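Local coordinates for DNA mimic protein DMP12 (Neisseria meningitidis MC58, PDB 3W1O) that mimics DNA in shape and surface charge, binding the dimeric histone-like protein HU and partially preventing HU from binding DNA, at residues D14-S19 with I25-K30; W54-E59 with K84-N89; T61-F66 with G71-D76; E78-V83 with H103-A108; S90-S93 with L97-N100. One frame throughout, in Å; residues are numbered along the deposited sequence.

Contact 1: residues D14-S19 with I25-K30. With MG (magnesium ion), chain C.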
# COMPACT_ATOMS: atom_id res chain seq x y z
N ASP A 14 13.82 -3.87 5.77
CA ASP A 14 14.63 -3.58 6.95
C ASP A 14 16.04 -3.14 6.58
O ASP A 14 16.50 -2.07 7.01
CB ASP A 14 14.65 -4.81 7.87
CG ASP A 14 15.50 -4.59 9.11
OD1 ASP A 14 15.71 -3.42 9.50
OD2 ASP A 14 15.94 -5.61 9.70
N ASN A 15 16.77 -3.88 5.77
CA ASN A 15 18.16 -3.37 5.69
C ASN A 15 18.51 -2.70 4.36
O ASN A 15 19.61 -2.80 3.86
CB ASN A 15 19.20 -4.35 6.27
CG ASN A 15 19.33 -4.24 7.84
OD1 ASN A 15 19.48 -3.15 8.41
ND2 ASN A 15 19.29 -5.39 8.52
N VAL A 16 17.52 -1.98 3.84
CA VAL A 16 17.60 -1.23 2.61
C VAL A 16 17.28 0.21 3.02
O VAL A 16 16.20 0.51 3.55
CB VAL A 16 16.53 -1.69 1.59
CG1 VAL A 16 16.55 -0.81 0.37
CG2 VAL A 16 16.74 -3.15 1.17
N SER A 17 18.25 1.08 2.80
CA SER A 17 18.03 2.50 2.85
C SER A 17 18.50 3.05 1.51
O SER A 17 19.67 2.95 1.12
CB SER A 17 18.67 3.16 4.08
OG SER A 17 17.88 2.87 5.25
N ILE A 18 17.52 3.51 0.78
CA ILE A 18 17.70 4.15 -0.48
C ILE A 18 16.93 5.42 -0.20
O ILE A 18 15.77 5.33 0.18
CB ILE A 18 16.97 3.33 -1.55
CG1 ILE A 18 17.75 2.04 -1.81
CG2 ILE A 18 16.83 4.11 -2.84
CD1 ILE A 18 17.07 1.10 -2.80
N SER A 19 17.55 6.58 -0.30
CA SER A 19 16.79 7.78 -0.03
C SER A 19 16.28 8.50 -1.28
O SER A 19 15.28 9.22 -1.21
CB SER A 19 17.59 8.70 0.89
OG SER A 19 18.72 9.12 0.20
N ILE A 25 11.46 3.82 -5.92
CA ILE A 25 10.42 3.26 -6.83
C ILE A 25 11.05 2.17 -7.70
O ILE A 25 10.46 1.10 -7.88
CB ILE A 25 9.80 4.34 -7.75
CG1 ILE A 25 9.16 5.45 -6.92
CG2 ILE A 25 8.74 3.72 -8.71
CD1 ILE A 25 8.00 4.96 -6.01
N ASP A 26 12.23 2.46 -8.24
CA ASP A 26 12.96 1.47 -9.02
C ASP A 26 13.20 0.21 -8.19
O ASP A 26 12.97 -0.87 -8.68
CB ASP A 26 14.30 2.02 -9.49
CG ASP A 26 14.15 3.16 -10.51
OD1 ASP A 26 13.08 3.32 -11.15
OD2 ASP A 26 15.17 3.88 -10.66
N TRP A 27 13.62 0.37 -6.94
CA TRP A 27 13.82 -0.75 -6.03
C TRP A 27 12.53 -1.58 -5.92
O TRP A 27 12.58 -2.81 -6.04
CB TRP A 27 14.28 -0.30 -4.65
CG TRP A 27 14.49 -1.42 -3.69
CD1 TRP A 27 15.66 -2.08 -3.46
CD2 TRP A 27 13.50 -2.01 -2.82
NE1 TRP A 27 15.47 -3.04 -2.50
CE2 TRP A 27 14.15 -3.03 -2.10
CE3 TRP A 27 12.13 -1.77 -2.58
CZ2 TRP A 27 13.49 -3.84 -1.13
CZ3 TRP A 27 11.45 -2.55 -1.63
CH2 TRP A 27 12.13 -3.59 -0.92
N ALA A 28 11.38 -0.91 -5.74
CA ALA A 28 10.13 -1.65 -5.53
C ALA A 28 9.80 -2.50 -6.77
O ALA A 28 9.48 -3.68 -6.64
CB ALA A 28 9.01 -0.67 -5.23
N TYR A 29 9.90 -1.89 -7.96
CA TYR A 29 9.58 -2.62 -9.21
C TYR A 29 10.54 -3.75 -9.45
O TYR A 29 10.16 -4.75 -10.08
CB TYR A 29 9.54 -1.68 -10.42
CG TYR A 29 8.22 -0.96 -10.52
CD1 TYR A 29 7.03 -1.66 -10.75
CD2 TYR A 29 8.15 0.43 -10.36
CE1 TYR A 29 5.79 -0.99 -10.82
CE2 TYR A 29 6.93 1.10 -10.44
CZ TYR A 29 5.76 0.40 -10.67
OH TYR A 29 4.55 1.10 -10.72
N LYS A 30 11.77 -3.60 -8.95
CA LYS A 30 12.78 -4.68 -8.98
C LYS A 30 12.68 -5.72 -7.86
O LYS A 30 13.39 -6.73 -7.91
CB LYS A 30 14.20 -4.09 -8.91
CG LYS A 30 14.62 -3.42 -10.23
CD LYS A 30 15.75 -2.42 -9.98
CE LYS A 30 17.10 -3.08 -10.12
NZ LYS A 30 18.12 -2.00 -10.37
MG MG C . 15.99 -1.74 10.91
O HOH W 1 14.31 -0.85 9.62
O HOH W 2 15.98 0.15 12.12
O HOH W 3 16.45 -3.00 12.62
O HOH W 4 14.05 -2.43 11.90

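Contact 2: residues W54-E59 with K84-N89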
# COMPACT_ATOMS: atom_id res chain seq x y z
N TRP A 54 -10.88 0.98 -1.79
CA TRP A 54 -10.13 2.21 -1.90
C TRP A 54 -10.87 3.29 -1.14
O TRP A 54 -10.25 4.14 -0.49
CB TRP A 54 -9.88 2.61 -3.36
CG TRP A 54 -9.35 1.45 -4.17
CD1 TRP A 54 -9.88 0.96 -5.32
CD2 TRP A 54 -8.23 0.61 -3.85
NE1 TRP A 54 -9.17 -0.13 -5.76
CE2 TRP A 54 -8.14 -0.37 -4.89
CE3 TRP A 54 -7.28 0.60 -2.82
CZ2 TRP A 54 -7.15 -1.33 -4.91
CZ3 TRP A 54 -6.28 -0.39 -2.85
CH2 TRP A 54 -6.24 -1.33 -3.88
N ARG A 55 -12.19 3.22 -1.18
CA ARG A 55 -12.98 4.14 -0.33
C ARG A 55 -12.63 4.00 1.17
O ARG A 55 -12.57 4.98 1.91
CB ARG A 55 -14.49 3.87 -0.57
CG ARG A 55 -14.92 4.41 -1.94
CD ARG A 55 -16.41 4.19 -2.17
NE ARG A 55 -16.64 3.09 -3.12
CZ ARG A 55 -17.27 1.98 -2.78
NH1 ARG A 55 -17.72 1.85 -1.55
NH2 ARG A 55 -17.47 1.00 -3.68
N LEU A 56 -12.38 2.78 1.62
CA LEU A 56 -11.98 2.56 2.99
C LEU A 56 -10.67 3.24 3.28
O LEU A 56 -10.53 3.86 4.34
CB LEU A 56 -11.84 1.06 3.27
CG LEU A 56 -12.34 0.32 4.50
CD1 LEU A 56 -13.71 0.81 5.05
CD2 LEU A 56 -12.44 -1.13 4.09
N VAL A 57 -9.70 3.09 2.36
CA VAL A 57 -8.41 3.75 2.48
C VAL A 57 -8.60 5.26 2.48
O VAL A 57 -8.03 5.97 3.32
CB VAL A 57 -7.44 3.34 1.36
CG1 VAL A 57 -6.15 4.10 1.52
CG2 VAL A 57 -7.15 1.84 1.44
N SER A 58 -9.48 5.75 1.61
CA SER A 58 -9.70 7.18 1.44
C SER A 58 -10.26 7.83 2.71
O SER A 58 -10.12 9.04 2.91
CB SER A 58 -10.67 7.39 0.30
OG SER A 58 -12.02 7.27 0.83
N GLU A 59 -10.92 7.04 3.55
CA GLU A 59 -11.45 7.55 4.83
C GLU A 59 -10.35 8.09 5.73
O GLU A 59 -10.62 8.98 6.52
CB GLU A 59 -12.22 6.48 5.57
CG GLU A 59 -13.57 6.17 4.96
CD GLU A 59 -14.37 5.13 5.76
OE1 GLU A 59 -14.14 4.94 6.99
OE2 GLU A 59 -15.24 4.51 5.14
N LYS A 84 -4.52 0.47 8.64
CA LYS A 84 -4.42 -0.92 9.05
C LYS A 84 -5.65 -1.35 9.86
O LYS A 84 -6.19 -2.44 9.65
CB LYS A 84 -3.16 -1.19 9.82
CG LYS A 84 -3.06 -2.62 10.28
CD LYS A 84 -1.69 -2.94 10.71
CE LYS A 84 -1.30 -2.19 11.98
NZ LYS A 84 -2.08 -2.68 13.14
N GLU A 85 -6.06 -0.49 10.80
CA GLU A 85 -7.26 -0.74 11.59
C GLU A 85 -8.48 -0.87 10.70
O GLU A 85 -9.25 -1.82 10.89
CB GLU A 85 -7.50 0.37 12.63
CG GLU A 85 -8.29 -0.09 13.86
CD GLU A 85 -7.58 -1.21 14.63
OE1 GLU A 85 -6.35 -1.08 14.88
OE2 GLU A 85 -8.22 -2.24 14.97
N LYS A 86 -8.67 0.07 9.76
CA LYS A 86 -9.82 0.06 8.82
C LYS A 86 -9.86 -1.29 8.09
O LYS A 86 -10.92 -1.93 7.94
CB LYS A 86 -9.73 1.17 7.77
CG LYS A 86 -9.96 2.60 8.22
CD LYS A 86 -11.43 2.93 8.28
CE LYS A 86 -11.64 4.20 9.10
NZ LYS A 86 -13.11 4.49 9.14
N LEU A 87 -8.71 -1.71 7.60
CA LEU A 87 -8.69 -2.96 6.83
C LEU A 87 -8.94 -4.20 7.69
O LEU A 87 -9.62 -5.13 7.24
CB LEU A 87 -7.39 -3.11 6.06
CG LEU A 87 -7.06 -2.02 5.04
CD1 LEU A 87 -5.79 -2.36 4.26
CD2 LEU A 87 -8.17 -1.86 4.09
N GLN A 88 -8.33 -4.25 8.86
CA GLN A 88 -8.48 -5.39 9.79
C GLN A 88 -9.93 -5.56 10.23
O GLN A 88 -10.38 -6.67 10.47
CB GLN A 88 -7.58 -5.21 11.01
CG GLN A 88 -6.16 -5.62 10.71
CD GLN A 88 -5.22 -5.27 11.83
OE1 GLN A 88 -5.49 -4.38 12.64
NE2 GLN A 88 -4.11 -5.97 11.89
N ASN A 89 -10.66 -4.44 10.30
CA ASN A 89 -12.06 -4.46 10.71
C ASN A 89 -13.06 -4.55 9.57
O ASN A 89 -14.27 -4.56 9.83
CB ASN A 89 -12.40 -3.24 11.62
CG ASN A 89 -11.68 -3.31 12.95
OD1 ASN A 89 -11.23 -2.28 13.46
ND2 ASN A 89 -11.55 -4.50 13.51

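Contact 3: residues T61-F66 with G71-D76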
# COMPACT_ATOMS: atom_id res chain seq x y z
N THR A 61 -6.91 8.71 4.23
CA THR A 61 -5.92 9.49 3.49
C THR A 61 -6.53 10.66 2.76
O THR A 61 -5.85 11.59 2.34
CB THR A 61 -5.27 8.64 2.43
OG1 THR A 61 -6.31 8.19 1.55
CG2 THR A 61 -4.57 7.46 3.04
N ASP A 62 -7.83 10.58 2.57
CA ASP A 62 -8.59 11.54 1.77
C ASP A 62 -8.17 11.60 0.33
O ASP A 62 -8.37 12.60 -0.34
CB ASP A 62 -8.58 12.93 2.38
CG ASP A 62 -9.88 13.22 3.01
OD1 ASP A 62 -9.98 12.98 4.25
OD2 ASP A 62 -10.82 13.57 2.23
N ASN A 63 -7.56 10.52 -0.13
CA ASN A 63 -7.16 10.40 -1.51
C ASN A 63 -7.81 9.14 -2.05
O ASN A 63 -8.33 8.35 -1.27
CB ASN A 63 -5.63 10.27 -1.56
CG ASN A 63 -4.94 11.62 -1.46
OD1 ASN A 63 -5.06 12.44 -2.38
ND2 ASN A 63 -4.18 11.84 -0.38
N TRP A 64 -7.75 8.93 -3.38
CA TRP A 64 -8.36 7.76 -4.03
C TRP A 64 -9.85 7.62 -3.72
O TRP A 64 -10.36 6.50 -3.53
CB TRP A 64 -7.65 6.51 -3.61
CG TRP A 64 -6.22 6.42 -4.14
CD1 TRP A 64 -5.49 7.38 -4.74
CD2 TRP A 64 -5.40 5.28 -4.04
NE1 TRP A 64 -4.24 6.88 -5.07
CE2 TRP A 64 -4.16 5.59 -4.62
CE3 TRP A 64 -5.61 4.00 -3.51
CZ2 TRP A 64 -3.11 4.67 -4.70
CZ3 TRP A 64 -4.56 3.07 -3.59
CH2 TRP A 64 -3.33 3.42 -4.17
N LEU A 65 -10.54 8.75 -3.63
CA LEU A 65 -11.99 8.71 -3.38
C LEU A 65 -12.67 7.91 -4.51
O LEU A 65 -13.69 7.24 -4.29
CB LEU A 65 -12.55 10.15 -3.35
CG LEU A 65 -11.82 11.13 -2.39
CD1 LEU A 65 -12.15 12.62 -2.73
CD2 LEU A 65 -12.01 10.80 -0.92
N PHE A 66 -12.11 8.02 -5.71
CA PHE A 66 -12.60 7.26 -6.87
C PHE A 66 -11.63 6.19 -7.33
O PHE A 66 -11.65 5.78 -8.49
CB PHE A 66 -12.96 8.18 -8.01
CG PHE A 66 -14.08 9.14 -7.67
CD1 PHE A 66 -15.37 8.66 -7.44
CD2 PHE A 66 -13.83 10.51 -7.54
CE1 PHE A 66 -16.41 9.55 -7.09
CE2 PHE A 66 -14.85 11.40 -7.21
CZ PHE A 66 -16.13 10.92 -6.97
N GLY A 71 0.26 8.67 -9.78
CA GLY A 71 0.73 9.60 -8.75
C GLY A 71 1.54 8.90 -7.67
O GLY A 71 1.89 7.73 -7.81
N ASP A 72 1.89 9.65 -6.62
CA ASP A 72 2.71 9.09 -5.56
C ASP A 72 2.16 9.59 -4.27
O ASP A 72 1.84 10.78 -4.17
CB ASP A 72 4.13 9.58 -5.69
CG ASP A 72 4.84 8.93 -6.86
OD1 ASP A 72 5.42 7.87 -6.64
OD2 ASP A 72 4.72 9.44 -7.99
N TRP A 73 2.08 8.70 -3.28
CA TRP A 73 1.43 9.03 -2.03
C TRP A 73 2.28 8.42 -0.94
O TRP A 73 2.83 7.32 -1.10
CB TRP A 73 -0.00 8.49 -1.94
CG TRP A 73 -0.97 9.16 -2.84
CD1 TRP A 73 -1.77 10.21 -2.52
CD2 TRP A 73 -1.27 8.82 -4.21
NE1 TRP A 73 -2.55 10.56 -3.60
CE2 TRP A 73 -2.25 9.74 -4.65
CE3 TRP A 73 -0.78 7.87 -5.10
CZ2 TRP A 73 -2.79 9.71 -5.95
CZ3 TRP A 73 -1.35 7.82 -6.43
CH2 TRP A 73 -2.31 8.75 -6.82
N LEU A 74 2.45 9.14 0.15
CA LEU A 74 3.36 8.66 1.20
C LEU A 74 2.57 8.66 2.45
O LEU A 74 1.99 9.69 2.74
CB LEU A 74 4.44 9.67 1.46
CG LEU A 74 5.35 10.19 0.43
CD1 LEU A 74 6.50 10.87 1.21
CD2 LEU A 74 5.83 9.07 -0.44
N ILE A 75 2.60 7.55 3.21
CA ILE A 75 1.67 7.31 4.34
C ILE A 75 2.60 7.25 5.56
O ILE A 75 3.57 6.51 5.56
CB ILE A 75 0.90 5.95 4.14
CG1 ILE A 75 0.00 5.99 2.88
CG2 ILE A 75 -0.06 5.69 5.27
CD1 ILE A 75 0.70 5.88 1.58
N ASP A 76 2.32 8.10 6.56
CA ASP A 76 3.13 8.17 7.76
C ASP A 76 2.59 7.19 8.83
O ASP A 76 1.45 6.72 8.70
CB ASP A 76 3.11 9.62 8.34
CG ASP A 76 1.70 10.08 8.90
OD1 ASP A 76 0.60 9.59 8.52
OD2 ASP A 76 1.69 11.01 9.76

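Contact 4: residues E78-V83 with H103-A108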
# COMPACT_ATOMS: atom_id res chain seq x y z
N GLU A 78 1.11 7.40 11.74
CA GLU A 78 -0.27 7.64 12.19
C GLU A 78 -1.30 7.08 11.20
O GLU A 78 -2.23 6.38 11.58
CB GLU A 78 -0.56 9.14 12.37
CG GLU A 78 -1.87 9.40 13.10
CD GLU A 78 -2.23 10.89 13.22
OE1 GLU A 78 -1.35 11.75 12.99
OE2 GLU A 78 -3.40 11.19 13.54
N SER A 79 -1.12 7.44 9.93
CA SER A 79 -2.04 7.00 8.90
C SER A 79 -1.90 5.49 8.62
O SER A 79 -2.92 4.83 8.34
CB SER A 79 -1.80 7.80 7.62
OG SER A 79 -2.20 9.17 7.81
N ILE A 80 -0.69 4.98 8.70
CA ILE A 80 -0.44 3.52 8.52
C ILE A 80 -1.29 2.71 9.51
O ILE A 80 -1.99 1.76 9.14
CB ILE A 80 1.05 3.13 8.63
CG1 ILE A 80 1.84 3.68 7.42
CG2 ILE A 80 1.27 1.58 8.66
CD1 ILE A 80 3.36 3.69 7.64
N LEU A 81 -1.24 3.12 10.78
CA LEU A 81 -1.99 2.44 11.81
C LEU A 81 -3.47 2.60 11.58
O LEU A 81 -4.21 1.65 11.75
CB LEU A 81 -1.63 2.99 13.20
CG LEU A 81 -0.27 2.53 13.68
CD1 LEU A 81 0.23 3.41 14.84
CD2 LEU A 81 -0.33 1.05 14.07
N ALA A 82 -3.91 3.80 11.22
CA ALA A 82 -5.34 4.07 10.98
C ALA A 82 -5.88 3.24 9.79
O ALA A 82 -6.98 2.71 9.85
CB ALA A 82 -5.57 5.54 10.72
N VAL A 83 -5.11 3.16 8.70
CA VAL A 83 -5.55 2.37 7.54
C VAL A 83 -5.55 0.90 7.91
O VAL A 83 -6.50 0.15 7.58
CB VAL A 83 -4.65 2.61 6.29
CG1 VAL A 83 -5.00 1.62 5.15
CG2 VAL A 83 -4.90 4.05 5.79
N HIS A 103 -0.07 -6.54 5.62
CA HIS A 103 1.25 -6.99 5.99
C HIS A 103 2.32 -5.93 5.76
O HIS A 103 3.27 -5.80 6.56
CB HIS A 103 1.66 -8.21 5.19
CG HIS A 103 2.92 -8.81 5.70
ND1 HIS A 103 2.98 -9.44 6.93
CD2 HIS A 103 4.19 -8.76 5.23
CE1 HIS A 103 4.23 -9.81 7.16
NE2 HIS A 103 4.98 -9.41 6.14
N VAL A 104 2.22 -5.23 4.62
CA VAL A 104 3.13 -4.10 4.37
C VAL A 104 3.01 -3.07 5.46
O VAL A 104 4.01 -2.58 5.98
CB VAL A 104 2.81 -3.41 3.04
CG1 VAL A 104 3.73 -2.12 2.88
CG2 VAL A 104 3.10 -4.45 1.92
N LEU A 105 1.79 -2.78 5.85
CA LEU A 105 1.55 -1.81 6.93
C LEU A 105 2.21 -2.27 8.25
O LEU A 105 2.95 -1.52 8.90
CB LEU A 105 0.05 -1.54 7.09
CG LEU A 105 -0.68 -1.03 5.83
CD1 LEU A 105 -2.16 -0.83 6.14
CD2 LEU A 105 -0.04 0.25 5.25
N GLU A 106 1.97 -3.51 8.63
CA GLU A 106 2.61 -4.05 9.85
C GLU A 106 4.13 -3.99 9.79
O GLU A 106 4.79 -3.63 10.79
CB GLU A 106 2.14 -5.51 10.09
CG GLU A 106 0.69 -5.55 10.46
CD GLU A 106 0.16 -6.94 10.73
OE1 GLU A 106 0.86 -7.91 10.42
OE2 GLU A 106 -0.98 -7.05 11.25
N TYR A 107 4.69 -4.34 8.63
CA TYR A 107 6.12 -4.37 8.50
C TYR A 107 6.65 -2.93 8.68
O TYR A 107 7.74 -2.71 9.25
CB TYR A 107 6.50 -4.85 7.10
CG TYR A 107 7.96 -5.11 6.89
CD1 TYR A 107 8.49 -6.39 6.90
CD2 TYR A 107 8.84 -4.04 6.62
CE1 TYR A 107 9.87 -6.64 6.66
CE2 TYR A 107 10.20 -4.29 6.44
CZ TYR A 107 10.70 -5.55 6.43
OH TYR A 107 12.04 -5.74 6.22
N ALA A 108 5.94 -1.98 8.11
CA ALA A 108 6.41 -0.58 8.12
C ALA A 108 6.33 -0.07 9.54
O ALA A 108 7.18 0.71 9.95
CB ALA A 108 5.54 0.29 7.22

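Contact 5: residues S90-S93 with L97-N100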
# COMPACT_ATOMS: atom_id res chain seq x y z
N SER A 90 -12.57 -4.69 8.33
CA SER A 90 -13.41 -4.63 7.14
C SER A 90 -14.04 -5.97 6.81
O SER A 90 -13.68 -6.99 7.38
CB SER A 90 -12.60 -4.18 5.93
OG SER A 90 -11.67 -5.17 5.53
N ASP A 91 -14.95 -5.94 5.83
CA ASP A 91 -15.66 -7.14 5.37
C ASP A 91 -14.81 -8.04 4.47
O ASP A 91 -15.18 -9.16 4.20
CB ASP A 91 -16.96 -6.74 4.64
CG ASP A 91 -18.02 -6.21 5.61
OD1 ASP A 91 -17.94 -6.61 6.80
OD2 ASP A 91 -18.90 -5.40 5.21
N PHE A 92 -13.64 -7.56 4.04
CA PHE A 92 -12.74 -8.41 3.23
C PHE A 92 -11.39 -8.53 3.92
O PHE A 92 -10.36 -8.68 3.28
CB PHE A 92 -12.58 -7.89 1.76
CG PHE A 92 -12.71 -6.42 1.61
CD1 PHE A 92 -11.99 -5.57 2.44
CD2 PHE A 92 -13.56 -5.88 0.65
CE1 PHE A 92 -12.12 -4.20 2.35
CE2 PHE A 92 -13.71 -4.51 0.54
CZ PHE A 92 -13.00 -3.66 1.41
N SER A 93 -11.39 -8.46 5.26
CA SER A 93 -10.14 -8.39 5.98
C SER A 93 -9.34 -9.69 5.86
O SER A 93 -8.18 -9.74 6.26
CB SER A 93 -10.41 -8.13 7.46
OG SER A 93 -11.06 -9.29 8.02
N LEU A 97 -5.51 -9.91 -1.08
CA LEU A 97 -4.95 -8.58 -1.34
C LEU A 97 -4.98 -7.72 -0.07
O LEU A 97 -4.03 -6.96 0.21
CB LEU A 97 -5.74 -7.89 -2.47
CG LEU A 97 -5.34 -6.42 -2.76
CD1 LEU A 97 -3.90 -6.41 -3.27
CD2 LEU A 97 -6.29 -5.80 -3.80
N VAL A 98 -6.07 -7.79 0.67
CA VAL A 98 -6.20 -6.99 1.87
C VAL A 98 -5.18 -7.46 2.90
O VAL A 98 -4.55 -6.63 3.53
CB VAL A 98 -7.65 -7.01 2.43
CG1 VAL A 98 -7.76 -6.12 3.71
CG2 VAL A 98 -8.64 -6.52 1.32
N LYS A 99 -4.99 -8.79 3.04
CA LYS A 99 -3.97 -9.30 3.92
C LYS A 99 -2.58 -8.82 3.51
O LYS A 99 -1.75 -8.54 4.37
CB LYS A 99 -3.94 -10.84 3.95
CG LYS A 99 -5.17 -11.48 4.68
CD LYS A 99 -5.15 -13.03 4.49
CE LYS A 99 -3.83 -13.60 5.05
NZ LYS A 99 -4.03 -15.04 5.19
N ASN A 100 -2.34 -8.79 2.21
CA ASN A 100 -1.06 -8.39 1.73
C ASN A 100 -0.79 -6.91 2.04
O ASN A 100 0.34 -6.54 2.36
CB ASN A 100 -0.95 -8.67 0.24
CG ASN A 100 -0.78 -10.16 -0.04
OD1 ASN A 100 -0.33 -10.89 0.83
ND2 ASN A 100 -1.18 -10.59 -1.21

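Contact 1: residues D14-S19 with I25-K30
The loop that carries the magnesium ion, running from strand 7-10 to helix 21-30, rests against its own helix by setting V16 and I18 on the indole of W27. V16 takes the face of the ring. Its CG1 sits over one face of W27 as a CH-pi contact, 4.1 Å from the centroid of the five-membered ring and 22° off the normal. CG1 is anti to the backbone N of V16 (chi1 174°), while the other branch turns along the indole, and V16 CG2 meets W27 CZ2 at 4.0 Å. I18, two residues on, comes at the pyrrole end of the same ring. Its extended chain brings CD1 to 3.5 Å from W27 CD1, and that methyl, I18 CD1, also lies 3.6 Å from W27 CB. Nothing polar crosses here; methyl groups and one ring carry the contact, and none of the three residues is fully buried. The metal is at the start of the loop, well clear of this packing. D14 OD1 binds magnesium at 2.2 Å and four waters are also bound to it, so water makes up most of the coordination seen. The backbone N of D14 is tied to the Y107 hydroxyl, which anchors the metal-bearing end of the loop to helix 96-111. W27 also touches L12, K13, S34 and T36 in neighbouring loops. On the next two residues of the helix the packing changes: A28 lies on L8 and F10 of strand 7-10, and Y29 on L8.

Contact 2: residues W54-E59 with K84-N89
K86 leans across to L56 and E59, and each part of its chain has something to meet. K86 CB starts 4.3 Å from L56 CG. Next, K86 CG passes the backbone carbonyl, 4.1 Å from L56 O. The chain then bends (chi2 -83°) and runs straight from there, which carries it past L56 toward the carboxylate of E59: K86 CD is 3.6 Å from E59 OE1, and K86 CE is 3.4 Å from the same oxygen. At the tip, K86 NZ makes a salt bridge to E59 OE1, modelled at 2.4 Å; that is too short for the exact length to be trusted. The two side chains cross at about a right angle. The helices beneath them, 53-61 and 77-88, are linked through strand 72-75 and run roughly antiparallel, their local axes 9.4 Å apart at an angle of 145°. Below the charged pair the interface turns apolar, where L56 CD2 and L87 CD2 come within 4.3 Å of each other. L56 goes on to touch S90 and F92 in the following loop. On the other helix, L87 reaches both L53 and I101, the latter on helix 96-111.

Contact 3: residues T61-F66 with G71-D76
W64 and W73 make the tight half of this contact, as a T-shaped pair. The pyrrole edge of W64 is driven at the face of W73, with planes at 80° and 4.3 Å between the centroid of the W64 five-membered ring and that of the W73 six-membered ring. W64 NE1 comes in over that face, offset toward the rim, and lies 3.2 Å from W73 CH2. Next to it, W64 CD1 is 3.8 Å from W73 CZ2. W73 points its CB at the loop, which puts the indole on that side of the strand. W64 is buried, and beyond W73 its ring also meets W54 edge-to-face and F117. The other half is looser and closer to solvent. N63 stands at the opposite, pyrrole end of W73, where W73 NE1 gives only a weak hydrogen bond to N63 OD1, 3.4 Å long and bent to 146°. The amide and the indole are turned 62° apart, so the group crosses the ring edge without lying flat on it. N63 itself is steadied from behind: its backbone N bonds to T61 OG1 at 3.1 Å, an ST turn at the end of helix 53-61. Next to it D62, with positive phi, breaks the helix and is exposed. In this way an aromatic edge-to-face pair joins the loop after helix 53-61 to strand 72-75, an outermost strand of the four-stranded antiparallel sheet, which is hydrogen-bonded on its inner side to strand 115-118.

Contact 4: residues E78-V83 with H103-A108
I80 lays its CG2 branch over the base of L105, with I80 CG2 3.7 Å from L105 CB and 3.9 Å from L105 CD2. The helices involved, 77-88 and 96-111, follow each other in the chain as a helical hairpin; their local axes run at 142°, well short of strictly antiparallel, and approach to 9.6 Å. The contact is buried and wholly apolar between side chains. I80 uses both its branches. CG2 goes to L105, while with chi2 at 164° the CG1 arm stretches out along the helix pair, putting I80 CD1 4.1 Å from A108 CB. The isoleucine tip thus ends against the alanine methyl. The CD1 branch of L105 goes to V83, whose side chain L105 crosses at about a right angle. Around this group, I80, L105 and A108 all rest on V115 of strand 115-118, and V83 also touches I60 on helix 53-61. The I80 CG2 methyl also meets the partner backbone, 3.5 Å from L105 O. At the far end, V83 CG1 meets L105 CD1 at 3.9 Å.

Contact 5: residues S90-S93 with L97-N100
Apolar contact comes first here, and V98 is its centre, with F92 and S93 on the other side. V98 CG2 meets the phenyl ring of F92 obliquely, 3.7 Å from F92 CD1, and the two side chains cross at about a right angle. The valine's other methyl, CG1, is anti to the backbone N (chi1 -179°) and turns to S93, where V98 CG1 lies 4.0 Å from S93 CA. A second kind of contact sets backbone carbonyls against aliphatic carbons. F92 O looks onto the fork of the valine, 3.3 Å from V98 CB. Farther along, S93 O touches the beginning of the lysine chain at 3.8 Å from K99 CG, while the chain of K99 bends at chi3 and its end leads away from the loop. Within the loop the polar bonds are weak. F92 N reaches S90 OG at 3.4 Å, bent to 145°, and S93 N reaches S90 O at the same length. The firmer partner of S90 OG is L87 O, in the last turn of helix 77-88, so this serine ties the loop back to the helix it leaves. F92, buried, also packs on L53 and L56 of helix 53-61 and on R51. The motif is a type I beta turn, S90 to S93, in the connection of a helical hairpin, tucked against an early turn of the second helix, 96-111.

Contact 4 is the buried one, methyl packing within the hairpin of helices 77-88 and 96-111. Contact 2 shares helix 77-88 with it, adds helix 53-61 and trades some apolar packing for a salt bridge on its solvent side; contact 5 shares helix 96-111 and holds the hairpin's connecting turn, nested in the loop that contact 4 closes. Contact 3 changes the chemistry to aromatic rings at the edge of the sheet; it lies inside the loop closed by contact 2, touching it through W54 and W64. Contact 1 is at the surface, its centre 25 Å from that of contact 2, on opposite sides of the chain's centre, and the only one with a metal.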